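DNA repair protein PprA (Deinococcus deserti, PDB 6MC8) is a radiation-induced DNA-binding protein that takes part in DNA damage repair and genome segregation, forms dimers and is associated with filament formation. Local coordinates at residues G141-L151 and R166-P174; T189-P200 and H256-T267. The protein carries 2 engineered substitutions. All blocks are in the same frame, centred on the assembly; numbering follows the deposited sequence.

Both contacts involve the same four-stranded antiparallel sheet, whose strand order follows the chain: 168-176, 179-186, 189-195 and 261-267. Contact 1 sits at one outer strand, where the loop segment 141-151 lies along 168-176. Contact 2 pairs the third strand with the other outermost strand. Contact 1 closes before contact 2 opens, and their centres are about 16 Å apart. They still touch through side chains: W172 packs on E193 and H195, and F168 packs on L190. Mostly helical chain lies between the segments of contact 2. Contact 1 also reaches the second subunit of the dimer, whereas contact 2 is internal to the chain.

Contact 1 (G141-L151 and R166-P174); sequences GILPEGHRVTL and RDFETHWTP
E169 reaches out to the loop 141-151 and takes two of its backbone N-H groups. Its CG is anti to the backbone N (chi1 177°) and the chain beyond is extended, which carries the carboxylate to I142 and L143. I142 N bonds to OE2 of E169 at 2.7 Å, on the syn side and nearly straight. L143 N bonds to OE1 of E169 at 3.1 Å, from above the carboxylate plane. These bonds hold both oxygens of this buried acid.

R148 runs alongside E169, pointing the same way. CD of R148 lies 3.6 Å from CD of E169, the carboxylate carbon, so the arginine's methylene meets the acid group. The charged ends stay beyond salt-bridge range, with NH1 of R148 4.4 Å from OE2 of E169; NH2 of R148 instead bonds to E139 O. The H171 ring crosses R148 at about a right angle. CB of R148 sits over one ring face in a CH-pi contact, 3.6 Å from the centroid. CE1 of H171 in turn lies over a face of the guanidinium, the two planes 41° apart.

Further along, CD1 of L151 touches CG2 of both T170 and T173. V149 N bonds to E169 O at 3.0 Å, and H171 N to V149 O at 2.9 Å. R166 of the second subunit bonds to P144 O and H147 O, placing this loop at the dimer interface. A single beta bridge, V149 with T170, together with the E169 carboxylate, docks a loop on the outer strand 168-176 of the antiparallel sheet.

Contact 2 (T189-P200 and H256-T267); sequences TLAVEVHRPATP and HFAVSSAVVRET
L190 and E266 form a hydrogen-bonded pair where strands 189-195 and 261-267 run as antiparallel neighbours at one edge of the four-stranded sheet, their directions 163° apart. L190 N and E266 O are 2.7 Å apart, as are E266 N and L190 O. V192 with V264 is a second such pair; A191 with R265 and E193 with V263 are non-hydrogen-bonded pairs.

One sheet face includes L190, V192, V194, A262, V264 and E266. Helix 274-304 covers part of it: V192 packs on M280, and V194 on A284 and T285. CG1 of V192 approaches CB of V264 at 4.3 Å. The other face includes T189, A191, E193, H195, S261, V263, R265 and T267. There CG of R265 meets CB of A191, and the arginine tip forms a salt bridge with D78. OE1 of E193 forms another with R182.

H195 can be followed outward. Its CB lies 3.6 Å from OG of S261. CG, anti to the backbone N (chi1 178°), is at a similar distance from the same oxygen. ND1 donates to that OG of S261 at 2.7 Å, near the ring plane. CE1 comes 3.3 Å from OG of S260, a hydroxyl bonded to W80 O. The ring of W172 meets that of H195.

Beyond the strands, CB of A198 meets V259 O, and CG of P200 packs against the backbone of H256 and F257. S261 joins two side chains of the neighbouring strand: besides accepting from H195, its OG donates to the anti lone pair of OE2 of E193 at 3.0 Å.

Contact 1 (G141-L151 and R166-P174)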
loop_
_atom_site.group_PDB
_atom_site.type_symbol
_atom_site.label_atom_id
_atom_site.label_comp_id
_atom_site.label_asym_id
_atom_site.label_seq_id
_atom_site.Cartn_x
_atom_site.Cartn_y
_atom_site.Cartn_z
ATOM N N GLY A 141 -2.253 12.793 7.875
ATOM C CA GLY A 141 -1.731 11.452 7.823
ATOM C C GLY A 141 -0.295 11.439 7.334
ATOM O O GLY A 141 0.128 12.275 6.544
ATOM N N ILE A 142 0.463 10.469 7.834
ATOM C CA ILE A 142 1.855 10.315 7.428
ATOM C C ILE A 142 1.932 9.741 6.020
ATOM O O ILE A 142 2.678 10.231 5.166
ATOM C CB ILE A 142 2.596 9.431 8.443
ATOM C CG1 ILE A 142 2.509 10.071 9.821
ATOM C CG2 ILE A 142 4.033 9.223 8.026
ATOM C CD1 ILE A 142 2.923 9.180 10.915
ATOM N N LEU A 143 1.152 8.705 5.762
ATOM C CA LEU A 143 1.016 8.125 4.440
ATOM C C LEU A 143 0.194 9.059 3.555
ATOM O O LEU A 143 -0.358 10.054 4.029
ATOM C CB LEU A 143 0.371 6.746 4.571
ATOM C CG LEU A 143 1.161 5.678 5.316
ATOM C CD1 LEU A 143 0.367 4.401 5.339
ATOM C CD2 LEU A 143 2.510 5.465 4.680
ATOM N N PRO A 144 0.103 8.787 2.250
ATOM C CA PRO A 144 -0.897 9.483 1.434
ATOM C C PRO A 144 -2.318 9.184 1.886
ATOM O O PRO A 144 -2.573 8.250 2.652
ATOM C CB PRO A 144 -0.635 8.949 0.026
ATOM C CG PRO A 144 0.797 8.640 0.029
ATOM C CD PRO A 144 1.106 8.122 1.391
ATOM N N GLU A 145 -3.242 10.013 1.395
ATOM C CA GLU A 145 -4.607 10.067 1.910
ATOM C C GLU A 145 -5.337 8.755 1.691
ATOM O O GLU A 145 -5.564 8.333 0.556
ATOM C CB GLU A 145 -5.376 11.218 1.258
ATOM C CG GLU A 145 -6.754 11.448 1.864
ATOM C CD GLU A 145 -7.470 12.653 1.278
ATOM O OE1 GLU A 145 -6.917 13.293 0.362
ATOM O OE2 GLU A 145 -8.585 12.968 1.740
ATOM N N GLY A 146 -5.664 8.104 2.795
ATOM C CA GLY A 146 -6.281 6.802 2.750
ATOM C C GLY A 146 -6.863 6.463 4.098
ATOM O O GLY A 146 -7.053 7.332 4.949
ATOM N N HIS A 147 -7.144 5.180 4.282
ATOM C CA HIS A 147 -7.780 4.720 5.505
ATOM C C HIS A 147 -6.774 4.706 6.646
ATOM O O HIS A 147 -5.731 4.055 6.558
ATOM C CB HIS A 147 -8.369 3.331 5.307
ATOM C CG HIS A 147 -9.079 2.806 6.513
ATOM N ND1 HIS A 147 -10.337 3.229 6.876
ATOM C CD2 HIS A 147 -8.697 1.911 7.452
ATOM C CE1 HIS A 147 -10.707 2.605 7.978
ATOM N NE2 HIS A 147 -9.729 1.800 8.349
ATOM N N ARG A 148 -7.088 5.423 7.716
ATOM C CA ARG A 148 -6.332 5.333 8.951
ATOM C C ARG A 148 -7.137 4.561 9.984
ATOM O O ARG A 148 -8.364 4.672 10.036
ATOM C CB ARG A 148 -5.942 6.717 9.469
ATOM C CG ARG A 148 -4.841 7.355 8.642
ATOM C CD ARG A 148 -4.354 8.658 9.229
ATOM N NE ARG A 148 -5.285 9.764 9.060
ATOM C CZ ARG A 148 -5.151 10.935 9.668
ATOM N NH1 ARG A 148 -4.142 11.133 10.500
ATOM N NH2 ARG A 148 -6.029 11.901 9.459
ATOM N N VAL A 149 -6.439 3.771 10.791
ATOM C CA VAL A 149 -7.080 2.818 11.689
ATOM C C VAL A 149 -7.484 3.526 12.972
ATOM O O VAL A 149 -6.676 4.227 13.591
ATOM C CB VAL A 149 -6.137 1.640 11.985
ATOM C CG1 VAL A 149 -6.792 0.628 12.913
ATOM C CG2 VAL A 149 -5.694 0.988 10.706
ATOM N N THR A 150 -8.736 3.344 13.375
ATOM C CA THR A 150 -9.194 3.745 14.700
ATOM C C THR A 150 -8.993 2.547 15.619
ATOM O O THR A 150 -9.744 1.572 15.563
ATOM C CB THR A 150 -10.649 4.196 14.665
ATOM O OG1 THR A 150 -10.787 5.301 13.769
ATOM C CG2 THR A 150 -11.099 4.628 16.041
ATOM N N LEU A 151 -7.967 2.613 16.459
ATOM C CA LEU A 151 -7.631 1.483 17.312
ATOM C C LEU A 151 -8.591 1.380 18.490
ATOM O O LEU A 151 -8.740 2.322 19.272
ATOM C CB LEU A 151 -6.191 1.602 17.808
ATOM C CG LEU A 151 -5.063 1.382 16.798
ATOM C CD1 LEU A 151 -3.728 1.734 17.408
ATOM C CD2 LEU A 151 -5.049 -0.054 16.338
ATOM N N ARG A 166 0.309 -4.889 4.194
ATOM C CA ARG A 166 1.213 -3.957 3.535
ATOM C C ARG A 166 1.113 -2.625 4.265
ATOM O O ARG A 166 0.977 -2.629 5.492
ATOM C CB ARG A 166 0.886 -3.855 2.052
ATOM C CG ARG A 166 1.147 -5.161 1.324
ATOM C CD ARG A 166 0.557 -5.178 -0.060
ATOM N NE ARG A 166 0.706 -6.484 -0.691
ATOM C CZ ARG A 166 1.629 -6.785 -1.593
ATOM N NH1 ARG A 166 2.469 -5.859 -2.019
ATOM N NH2 ARG A 166 1.685 -8.005 -2.098
ATOM N N ASP A 167 1.358 -1.516 3.562
ATOM C CA ASP A 167 1.244 -0.177 4.136
ATOM C C ASP A 167 -0.066 0.029 4.890
ATOM O O ASP A 167 -1.148 -0.261 4.384
ATOM C CB ASP A 167 1.344 0.894 3.051
ATOM C CG ASP A 167 2.662 0.874 2.323
ATOM O OD1 ASP A 167 3.616 0.250 2.819
ATOM O OD2 ASP A 167 2.757 1.534 1.271
ATOM N N PHE A 168 0.052 0.491 6.131
ATOM C CA PHE A 168 -1.093 0.820 6.962
ATOM C C PHE A 168 -0.697 2.004 7.828
ATOM O O PHE A 168 0.480 2.346 7.917
ATOM C CB PHE A 168 -1.545 -0.374 7.827
ATOM C CG PHE A 168 -0.608 -0.709 8.957
ATOM C CD1 PHE A 168 0.510 -1.492 8.740
ATOM C CD2 PHE A 168 -0.871 -0.279 10.252
ATOM C CE1 PHE A 168 1.365 -1.801 9.782
ATOM C CE2 PHE A 168 -0.017 -0.584 11.285
ATOM C CZ PHE A 168 1.098 -1.349 11.050
ATOM N N GLU A 169 -1.678 2.646 8.440
ATOM C CA GLU A 169 -1.318 3.766 9.332
ATOM C C GLU A 169 -2.404 3.869 10.382
ATOM O O GLU A 169 -3.539 3.800 10.043
ATOM C CB GLU A 169 -1.299 5.098 8.595
ATOM C CG GLU A 169 -1.016 6.262 9.493
ATOM C CD GLU A 169 -0.944 7.573 8.772
ATOM O OE1 GLU A 169 -1.082 7.573 7.533
ATOM O OE2 GLU A 169 -0.750 8.605 9.444
ATOM N N THR A 170 -2.028 3.968 11.632
ATOM C CA THR A 170 -3.044 4.151 12.689
ATOM C C THR A 170 -3.217 5.630 13.007
ATOM O O THR A 170 -2.351 6.438 12.712
ATOM C CB THR A 170 -2.791 3.346 13.960
ATOM O OG1 THR A 170 -1.694 3.898 14.651
ATOM C CG2 THR A 170 -2.478 1.903 13.708
ATOM N N HIS A 171 -4.378 5.935 13.561
ATOM C CA HIS A 171 -4.745 7.251 14.117
ATOM C C HIS A 171 -4.121 7.343 15.504
ATOM O O HIS A 171 -3.676 6.371 16.051
ATOM C CB HIS A 171 -6.265 7.397 14.271
ATOM C CG HIS A 171 -7.060 7.854 13.093
ATOM N ND1 HIS A 171 -6.957 9.092 12.569
ATOM C CD2 HIS A 171 -8.043 7.264 12.405
ATOM C CE1 HIS A 171 -7.790 9.213 11.580
ATOM N NE2 HIS A 171 -8.450 8.129 11.460
ATOM N N TRP A 172 -4.134 8.516 16.087
ATOM C CA TRP A 172 -3.606 8.687 17.431
ATOM C C TRP A 172 -4.419 7.875 18.430
ATOM O O TRP A 172 -5.649 7.833 18.371
ATOM C CB TRP A 172 -3.630 10.159 17.836
ATOM C CG TRP A 172 -2.693 11.056 17.099
ATOM C CD1 TRP A 172 -3.014 11.970 16.148
ATOM C CD2 TRP A 172 -1.275 11.120 17.252
ATOM N NE1 TRP A 172 -1.890 12.611 15.708
ATOM C CE2 TRP A 172 -0.805 12.103 16.368
ATOM C CE3 TRP A 172 -0.358 10.439 18.052
ATOM C CZ2 TRP A 172 0.538 12.428 16.268
ATOM C CZ3 TRP A 172 0.969 10.757 17.945
ATOM C CH2 TRP A 172 1.409 11.744 17.059
ATOM N N THR A 173 -3.721 7.212 19.345
ATOM C CA THR A 173 -4.347 6.502 20.442
ATOM C C THR A 173 -3.584 6.854 21.714
ATOM O O THR A 173 -2.394 7.181 21.644
ATOM C CB THR A 173 -4.378 4.972 20.173
ATOM O OG1 THR A 173 -5.173 4.300 21.155
ATOM C CG2 THR A 173 -3.009 4.361 20.162
ATOM N N PRO A 174 -4.253 6.900 22.868
ATOM C CA PRO A 174 -3.564 7.317 24.097
ATOM C C PRO A 174 -2.547 6.285 24.559
ATOM O O PRO A 174 -2.824 5.085 24.588
ATOM C CB PRO A 174 -4.707 7.468 25.106
ATOM C CG PRO A 174 -5.906 7.675 24.287
ATOM C CD PRO A 174 -5.711 6.858 23.063
HETATM O O HOH W 1 -2.572 8.534 5.888
HETATM O O HOH W 2 -4.625 1.573 7.287
#

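Contact 2 (T189-P200 and H256-T267)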
loop_
_atom_site.group_PDB
_atom_site.type_symbol
_atom_site.label_atom_id
_atom_site.label_comp_id
_atom_site.label_asym_id
_atom_site.label_seq_id
_atom_site.Cartn_x
_atom_site.Cartn_y
_atom_site.Cartn_z
ATOM N N THR A 189 9.332 -0.568 5.870
ATOM C CA THR A 189 9.678 0.124 7.102
ATOM C C THR A 189 8.464 0.191 8.020
ATOM O O THR A 189 7.481 0.862 7.700
ATOM C CB THR A 189 10.185 1.532 6.800
ATOM O OG1 THR A 189 11.292 1.464 5.898
ATOM C CG2 THR A 189 10.630 2.220 8.074
ATOM N N LEU A 190 8.537 -0.493 9.157
ATOM C CA LEU A 190 7.578 -0.313 10.236
ATOM C C LEU A 190 8.053 0.826 11.122
ATOM O O LEU A 190 9.245 0.935 11.415
ATOM C CB LEU A 190 7.418 -1.587 11.067
ATOM C CG LEU A 190 6.385 -1.543 12.196
ATOM C CD1 LEU A 190 4.986 -1.412 11.640
ATOM C CD2 LEU A 190 6.497 -2.738 13.105
ATOM N N ALA A 191 7.128 1.680 11.538
ATOM C CA ALA A 191 7.486 2.847 12.324
ATOM C C ALA A 191 6.431 3.127 13.379
ATOM O O ALA A 191 5.256 2.800 13.202
ATOM C CB ALA A 191 7.671 4.060 11.430
ATOM N N VAL A 192 6.861 3.734 14.480
ATOM C CA VAL A 192 5.975 4.100 15.575
ATOM C C VAL A 192 6.414 5.456 16.120
ATOM O O VAL A 192 7.614 5.728 16.253
ATOM C CB VAL A 192 5.937 3.002 16.666
ATOM C CG1 VAL A 192 7.308 2.695 17.217
ATOM C CG2 VAL A 192 4.992 3.370 17.791
ATOM N N GLU A 193 5.445 6.333 16.358
ATOM C CA GLU A 193 5.680 7.656 16.912
ATOM C C GLU A 193 5.076 7.709 18.303
ATOM O O GLU A 193 3.974 7.206 18.519
ATOM C CB GLU A 193 5.068 8.742 16.026
ATOM C CG GLU A 193 5.310 10.160 16.508
ATOM C CD GLU A 193 4.673 11.196 15.620
ATOM O OE1 GLU A 193 4.006 10.815 14.643
ATOM O OE2 GLU A 193 4.838 12.395 15.897
ATOM N N VAL A 194 5.805 8.296 19.242
ATOM C CA VAL A 194 5.325 8.558 20.592
ATOM C C VAL A 194 5.415 10.058 20.827
ATOM O O VAL A 194 6.495 10.643 20.705
ATOM C CB VAL A 194 6.134 7.767 21.632
ATOM C CG1 VAL A 194 5.851 8.257 23.013
ATOM C CG2 VAL A 194 5.791 6.301 21.545
ATOM N N HIS A 195 4.288 10.676 21.161
ATOM C CA HIS A 195 4.151 12.126 21.158
ATOM C C HIS A 195 3.615 12.635 22.487
ATOM O O HIS A 195 2.546 12.214 22.930
ATOM C CB HIS A 195 3.220 12.562 20.035
ATOM C CG HIS A 195 2.987 14.035 19.972
ATOM N ND1 HIS A 195 3.913 14.915 19.462
ATOM C CD2 HIS A 195 1.925 14.783 20.350
ATOM C CE1 HIS A 195 3.432 16.143 19.528
ATOM N NE2 HIS A 195 2.229 16.090 20.066
ATOM N N ARG A 196 4.347 13.555 23.101
ATOM C CA ARG A 196 3.846 14.341 24.227
ATOM C C ARG A 196 3.966 15.805 23.833
ATOM O O ARG A 196 5.079 16.252 23.492
ATOM C CB ARG A 196 4.608 14.063 25.518
ATOM C CG ARG A 196 3.981 14.749 26.717
ATOM C CD ARG A 196 4.783 14.585 27.986
ATOM N NE ARG A 196 4.852 13.207 28.441
ATOM C CZ ARG A 196 5.968 12.494 28.462
ATOM N NH1 ARG A 196 7.101 13.032 28.047
ATOM N NH2 ARG A 196 5.950 11.247 28.895
ATOM N N PRO A 197 2.873 16.569 23.859
ATOM C CA PRO A 197 2.890 17.929 23.300
ATOM C C PRO A 197 3.762 18.892 24.092
ATOM O O PRO A 197 3.706 18.948 25.321
ATOM C CB PRO A 197 1.417 18.342 23.351
ATOM C CG PRO A 197 0.676 17.071 23.378
ATOM C CD PRO A 197 1.507 16.133 24.174
ATOM N N ALA A 198 4.575 19.652 23.365
ATOM C CA ALA A 198 5.474 20.623 23.964
ATOM C C ALA A 198 5.707 21.758 22.983
ATOM O O ALA A 198 6.045 21.526 21.821
ATOM C CB ALA A 198 6.808 19.986 24.358
ATOM N N THR A 199 5.512 22.978 23.455
ATOM C CA THR A 199 5.889 24.186 22.748
ATOM C C THR A 199 7.177 24.711 23.369
ATOM O O THR A 199 7.565 24.269 24.455
ATOM C CB THR A 199 4.775 25.246 22.823
ATOM O OG1 THR A 199 4.578 25.666 24.174
ATOM C CG2 THR A 199 3.481 24.694 22.273
ATOM N N PRO A 200 7.900 25.607 22.682
ATOM C CA PRO A 200 9.049 26.254 23.337
ATOM C C PRO A 200 8.682 27.083 24.552
ATOM O O PRO A 200 9.493 27.202 25.474
ATOM C CB PRO A 200 9.634 27.117 22.217
ATOM C CG PRO A 200 9.251 26.432 21.013
ATOM C CD PRO A 200 7.922 25.849 21.229
ATOM N N HIS A 256 12.275 28.628 19.834
ATOM C CA HIS A 256 11.414 28.430 18.679
ATOM C C HIS A 256 11.268 26.971 18.277
ATOM O O HIS A 256 10.521 26.676 17.343
ATOM C CB HIS A 256 11.947 29.241 17.492
ATOM C CG HIS A 256 12.100 30.694 17.799
ATOM N ND1 HIS A 256 11.026 31.549 17.892
ATOM C CD2 HIS A 256 13.195 31.427 18.102
ATOM C CE1 HIS A 256 11.457 32.754 18.212
ATOM N NE2 HIS A 256 12.769 32.708 18.342
ATOM N N PHE A 257 11.942 26.057 18.963
ATOM C CA PHE A 257 11.893 24.638 18.656
ATOM C C PHE A 257 11.940 23.851 19.954
ATOM O O PHE A 257 12.755 24.138 20.832
ATOM C CB PHE A 257 13.052 24.224 17.744
ATOM C CG PHE A 257 12.912 24.698 16.331
ATOM C CD1 PHE A 257 12.212 23.946 15.408
ATOM C CD2 PHE A 257 13.463 25.901 15.928
ATOM C CE1 PHE A 257 12.077 24.374 14.111
ATOM C CE2 PHE A 257 13.321 26.339 14.634
ATOM C CZ PHE A 257 12.633 25.571 13.723
ATOM N N ALA A 258 11.062 22.863 20.070
ATOM C CA ALA A 258 11.018 22.005 21.240
ATOM C C ALA A 258 10.832 20.561 20.802
ATOM O O ALA A 258 10.340 20.284 19.708
ATOM C CB ALA A 258 9.898 22.419 22.199
ATOM N N VAL A 259 11.232 19.643 21.675
ATOM C CA VAL A 259 11.045 18.214 21.448
ATOM C C VAL A 259 9.656 17.812 21.915
ATOM O O VAL A 259 9.292 18.032 23.073
ATOM C CB VAL A 259 12.122 17.390 22.171
ATOM C CG1 VAL A 259 11.794 15.912 22.115
ATOM C CG2 VAL A 259 13.456 17.623 21.541
ATOM N N SER A 260 8.880 17.216 21.013
ATOM C CA SER A 260 7.567 16.700 21.356
ATOM C C SER A 260 7.332 15.261 20.924
ATOM O O SER A 260 6.364 14.654 21.387
ATOM C CB SER A 260 6.462 17.583 20.755
ATOM O OG SER A 260 6.442 17.496 19.348
ATOM N N SER A 261 8.177 14.690 20.073
ATOM C CA SER A 261 7.964 13.332 19.607
ATOM C C SER A 261 9.274 12.556 19.616
ATOM O O SER A 261 10.344 13.096 19.894
ATOM C CB SER A 261 7.347 13.300 18.204
ATOM O OG SER A 261 6.034 13.816 18.210
ATOM N N ALA A 262 9.157 11.264 19.331
ATOM C CA ALA A 262 10.281 10.370 19.114
ATOM C C ALA A 262 9.806 9.223 18.240
ATOM O O ALA A 262 8.765 8.622 18.510
ATOM C CB ALA A 262 10.853 9.839 20.432
ATOM N N VAL A 263 10.561 8.930 17.185
ATOM C CA VAL A 263 10.169 7.950 16.182
ATOM C C VAL A 263 11.204 6.833 16.145
ATOM O O VAL A 263 12.408 7.094 16.066
ATOM C CB VAL A 263 10.013 8.604 14.793
ATOM C CG1 VAL A 263 9.615 7.579 13.751
ATOM C CG2 VAL A 263 9.004 9.733 14.840
ATOM N N VAL A 264 10.734 5.588 16.205
ATOM C CA VAL A 264 11.574 4.409 16.031
ATOM C C VAL A 264 11.116 3.683 14.774
ATOM O O VAL A 264 9.918 3.441 14.593
ATOM C CB VAL A 264 11.519 3.484 17.261
ATOM C CG1 VAL A 264 12.321 2.222 17.024
ATOM C CG2 VAL A 264 12.054 4.196 18.472
ATOM N N ARG A 265 12.066 3.348 13.903
ATOM C CA ARG A 265 11.781 2.685 12.641
ATOM C C ARG A 265 12.487 1.338 12.575
ATOM O O ARG A 265 13.515 1.121 13.221
ATOM C CB ARG A 265 12.205 3.553 11.456
ATOM C CG ARG A 265 11.371 4.804 11.297
ATOM C CD ARG A 265 11.860 5.654 10.151
ATOM N NE ARG A 265 11.062 6.861 9.988
ATOM C CZ ARG A 265 11.314 8.011 10.598
ATOM N NH1 ARG A 265 12.339 8.116 11.425
ATOM N NH2 ARG A 265 10.534 9.054 10.386
ATOM N N GLU A 266 11.916 0.430 11.790
ATOM C CA GLU A 266 12.452 -0.908 11.609
ATOM C C GLU A 266 12.187 -1.380 10.189
ATOM O O GLU A 266 11.048 -1.356 9.721
ATOM C CB GLU A 266 11.837 -1.893 12.600
ATOM C CG GLU A 266 12.384 -3.298 12.476
ATOM C CD GLU A 266 13.836 -3.406 12.881
ATOM O OE1 GLU A 266 14.276 -2.659 13.774
ATOM O OE2 GLU A 266 14.548 -4.230 12.285
ATOM N N THR A 267 13.241 -1.817 9.514
ATOM C CA THR A 267 13.160 -2.277 8.139
ATOM C C THR A 267 13.477 -3.764 8.072
ATOM O O THR A 267 14.279 -4.280 8.851
ATOM C CB THR A 267 14.131 -1.508 7.243
ATOM O OG1 THR A 267 15.473 -1.766 7.667
ATOM C CG2 THR A 267 13.875 -0.024 7.343
#